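Local coordinates for protein extracellular invertase (Aspergillus kawachii, PDB 5XHA) that probably hydrolyses sucrose to glucose and fructose as a secreted fungal invertase of glycoside hydrolase family 32, at residues A[163-168]-A[198-203]. Sequence-based numbering, arbitrary orientation.
Sequences AYNVTA and GLHEKG. With FRU (beta-D-fructofuranose), chain D.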
ATOM      1  N   ALA A 163      -2.770  -9.950   8.400  1.00 32.26           N
ATOM      2  CA  ALA A 163      -2.858 -11.379   8.100  1.00 32.81           C
ATOM      3  C   ALA A 163      -4.251 -11.899   7.732  1.00 33.49           C
ATOM      4  O   ALA A 163      -4.429 -13.109   7.657  1.00 33.42           O
ATOM      5  CB  ALA A 163      -2.269 -12.211   9.233  1.00 33.33           C
ATOM      6  N   TYR A 164      -5.226 -11.023   7.474  1.00 32.23           N
ATOM      7  CA  TYR A 164      -6.557 -11.505   7.054  1.00 34.16           C
ATOM      8  C   TYR A 164      -6.492 -12.005   5.620  1.00 32.85           C
ATOM      9  O   TYR A 164      -6.022 -11.294   4.750  1.00 34.30           O
ATOM     10  CB  TYR A 164      -7.604 -10.394   7.130  1.00 36.37           C
ATOM     11  CG  TYR A 164      -8.213 -10.142   8.493  1.00 38.31           C
ATOM     12  CD1 TYR A 164      -7.494 -10.372   9.666  1.00 41.55           C
ATOM     13  CD2 TYR A 164      -9.497  -9.605   8.609  1.00 39.90           C
ATOM     14  CE1 TYR A 164      -8.047 -10.109  10.905  1.00 42.22           C
ATOM     15  CE2 TYR A 164     -10.055  -9.337   9.845  1.00 37.74           C
ATOM     16  CZ  TYR A 164      -9.325  -9.594  10.986  1.00 41.63           C
ATOM     17  OH  TYR A 164      -9.850  -9.335  12.231  1.00 44.21           O
ATOM     18  N   ASN A 165      -6.958 -13.224   5.382  1.00 31.78           N
ATOM     19  CA  ASN A 165      -6.957 -13.834   4.060  1.00 32.15           C
ATOM     20  C   ASN A 165      -8.313 -13.528   3.407  1.00 32.86           C
ATOM     21  O   ASN A 165      -9.231 -14.362   3.387  1.00 31.89           O
ATOM     22  CB  ASN A 165      -6.726 -15.342   4.222  1.00 34.45           C
ATOM     23  CG  ASN A 165      -6.605 -16.082   2.899  1.00 37.18           C
ATOM     24  OD1 ASN A 165      -6.455 -15.501   1.833  1.00 36.17           O
ATOM     25  ND2 ASN A 165      -6.667 -17.393   2.980  1.00 40.57           N
ATOM     26  N   VAL A 166      -8.444 -12.303   2.908  1.00 29.74           N
ATOM     27  CA  VAL A 166      -9.700 -11.834   2.344  1.00 30.08           C
ATOM     28  C   VAL A 166     -10.005 -12.470   0.980  1.00 30.96           C
ATOM     29  O   VAL A 166      -9.100 -12.755   0.204  1.00 31.30           O
ATOM     30  CB  VAL A 166      -9.705 -10.297   2.170  1.00 30.71           C
ATOM     31  CG1 VAL A 166      -9.599  -9.584   3.503  1.00 30.45           C
ATOM     32  CG2 VAL A 166      -8.580  -9.858   1.242  1.00 30.48           C
ATOM     33  N   THR A 167     -11.294 -12.681   0.713  1.00 31.15           N
ATOM     34  CA  THR A 167     -11.812 -13.047  -0.606  1.00 30.26           C
ATOM     35  C   THR A 167     -11.904 -11.827  -1.519  1.00 29.82           C
ATOM     36  O   THR A 167     -11.833 -11.954  -2.735  1.00 31.69           O
ATOM     37  CB  THR A 167     -13.240 -13.600  -0.497  1.00 30.41           C
ATOM     38  OG1 THR A 167     -13.990 -12.792   0.410  1.00 29.40           O
ATOM     39  CG2 THR A 167     -13.228 -15.035  -0.016  1.00 31.99           C
ATOM     40  N   ALA A 168     -12.095 -10.671  -0.886  1.00 29.13           N
ATOM     41  CA  ALA A 168     -12.338  -9.392  -1.525  1.00 29.18           C
ATOM     42  C   ALA A 168     -12.258  -8.318  -0.453  1.00 27.98           C
ATOM     43  O   ALA A 168     -12.464  -8.601   0.731  1.00 27.85           O
ATOM     44  CB  ALA A 168     -13.729  -9.388  -2.143  1.00 30.45           C
ATOM     45  N   GLY A 198     -15.081 -10.607   2.409  1.00 30.85           N
ATOM     46  CA  GLY A 198     -15.153 -11.823   3.211  1.00 30.18           C
ATOM     47  C   GLY A 198     -13.774 -12.380   3.468  1.00 31.13           C
ATOM     48  O   GLY A 198     -12.778 -11.778   3.071  1.00 29.33           O
ATOM     49  N   LEU A 199     -13.728 -13.535   4.131  1.00 31.56           N
ATOM     50  CA  LEU A 199     -12.481 -14.250   4.415  1.00 31.68           C
ATOM     51  C   LEU A 199     -12.566 -15.686   3.899  1.00 30.80           C
ATOM     52  O   LEU A 199     -13.578 -16.347   4.064  1.00 29.70           O
ATOM     53  CB  LEU A 199     -12.211 -14.258   5.920  1.00 31.46           C
ATOM     54  CG  LEU A 199     -12.032 -12.895   6.564  1.00 33.07           C
ATOM     55  CD1 LEU A 199     -11.956 -13.039   8.080  1.00 36.34           C
ATOM     56  CD2 LEU A 199     -10.775 -12.235   6.029  1.00 34.40           C
ATOM     57  N   HIS A 200     -11.499 -16.148   3.262  1.00 32.71           N
ATOM     58  CA  HIS A 200     -11.388 -17.530   2.803  1.00 35.56           C
ATOM     59  C   HIS A 200     -11.560 -18.485   3.998  1.00 36.31           C
ATOM     60  O   HIS A 200     -11.076 -18.204   5.101  1.00 36.10           O
ATOM     61  CB  HIS A 200     -10.021 -17.763   2.128  1.00 34.75           C
ATOM     62  CG  HIS A 200      -9.899 -17.132   0.776  1.00 35.85           C
ATOM     63  ND1 HIS A 200     -10.317 -17.758  -0.377  1.00 35.86           N
ATOM     64  CD2 HIS A 200      -9.407 -15.930   0.390  1.00 35.67           C
ATOM     65  CE1 HIS A 200     -10.096 -16.969  -1.413  1.00 34.50           C
ATOM     66  NE2 HIS A 200      -9.549 -15.851  -0.976  1.00 33.97           N
ATOM     67  N   GLU A 201     -12.275 -19.584   3.782  1.00 39.01           N
ATOM     68  CA  GLU A 201     -12.516 -20.606   4.833  1.00 45.02           C
ATOM     69  C   GLU A 201     -13.302 -20.080   6.016  1.00 42.74           C
ATOM     70  O   GLU A 201     -13.275 -20.685   7.066  1.00 46.35           O
ATOM     71  CB  GLU A 201     -11.203 -21.185   5.409  1.00 47.87           C
ATOM     72  CG  GLU A 201     -10.038 -21.333   4.452  1.00 52.78           C
ATOM     73  CD  GLU A 201     -10.415 -22.095   3.222  1.00 58.55           C
ATOM     74  OE1 GLU A 201     -11.274 -22.994   3.345  1.00 65.73           O
ATOM     75  OE2 GLU A 201      -9.868 -21.781   2.139  1.00 62.34           O
ATOM     76  N   LYS A 202     -13.965 -18.940   5.888  1.00 41.92           N
ATOM     77  CA  LYS A 202     -14.793 -18.449   6.975  1.00 40.78           C
ATOM     78  C   LYS A 202     -16.126 -18.000   6.413  1.00 39.09           C
ATOM     79  O   LYS A 202     -17.154 -18.558   6.782  1.00 34.39           O
ATOM     80  CB  LYS A 202     -14.122 -17.314   7.753  1.00 44.52           C
ATOM     81  CG  LYS A 202     -12.876 -17.703   8.544  1.00 50.84           C
ATOM     82  CD  LYS A 202     -12.751 -16.842   9.798  1.00 57.74           C
ATOM     83  CE  LYS A 202     -11.315 -16.440  10.137  1.00 65.21           C
ATOM     84  NZ  LYS A 202     -10.547 -17.494  10.861  1.00 67.18           N
ATOM     85  N   GLY A 203     -16.114 -16.986   5.535  1.00 35.13           N
ATOM     86  CA  GLY A 203     -17.331 -16.557   4.859  1.00 33.14           C
ATOM     87  C   GLY A 203     -17.401 -15.069   4.611  1.00 33.28           C
ATOM     88  O   GLY A 203     -16.484 -14.326   4.971  1.00 32.00           O
TER
HETATM   89  C1  FRU D 704     -12.207 -21.595   0.501  1.00 88.56           C
HETATM   90  C2  FRU D 704     -13.609 -21.378  -0.028  1.00 90.97           C
HETATM   91  C3  FRU D 704     -13.505 -20.939  -1.488  1.00 89.52           C
HETATM   92  C4  FRU D 704     -13.873 -19.470  -1.450  1.00 88.62           C
HETATM   93  C5  FRU D 704     -14.117 -19.084   0.013  1.00 89.01           C
HETATM   94  C6  FRU D 704     -15.389 -18.248   0.250  1.00 85.82           C
HETATM   95  O1  FRU D 704     -11.425 -20.402   0.332  1.00 77.52           O
HETATM   96  O2  FRU D 704     -14.398 -22.566   0.137  1.00 89.19           O
HETATM   97  O3  FRU D 704     -14.354 -21.672  -2.376  1.00 84.21           O
HETATM   98  O4  FRU D 704     -12.789 -18.734  -2.025  1.00 92.22           O
HETATM   99  O5  FRU D 704     -14.180 -20.314   0.744  1.00 88.93           O
HETATM  100  O6  FRU D 704     -15.574 -17.910   1.643  1.00 81.23           O
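One blade of the N-terminal beta-propeller of this family 32 enzyme is joined here, where Val-166, at the start of strand 166-176, pairs antiparallel with Leu-199, at the end of strand 191-199. Theirs is a non-hydrogen-bonded pair, CA to CA 4.2 Å, flanked by two backbone bonds. His-200 N gives its hydrogen to Asn-165 O (2.9 Å), almost in line with the carbonyl. Thr-167 N reaches Gly-198 O at the same length, but from well above that carbonyl's plane. The chain turns a corner at Thr-167. Each carbonyl oxygen also receives a CA-H contact, from Leu-199 and Val-166 respectively.

The side chain of His-200 points toward 165-167. The methyl CG2 of Thr-167 sits squarely over one ring face, 3.8 Å from the centroid, a CH-pi contact. Asn-165, its CG anti to the backbone N (chi1 -176°), swings its amide across the histidine side chain, bringing OD1 to 3.3 Å from CD2 of His-200. Thr-167 OG1, though close to Gly-198, is hydrogen-bonded to Asn-246 OD1. On the apolar side, Leu-199 CD2 lies 3.8 Å from Val-166 CG1 and as close to Tyr-164 CB; Phe-207 of the next strand adjoins Val-166 and Tyr-164.

ND1 of His-200 donates to O1 of a bound fructose (3.0 Å), an oxygen in the imidazole plane, so the sugar meets the edge of a ring that Thr-167 covers on one face. Beyond it Lys-202 and Gly-203 both face Leu-199, whose O accepts both their NH groups: a classic beta bulge, closing the tight connection between neighbouring antiparallel strands of a propeller blade.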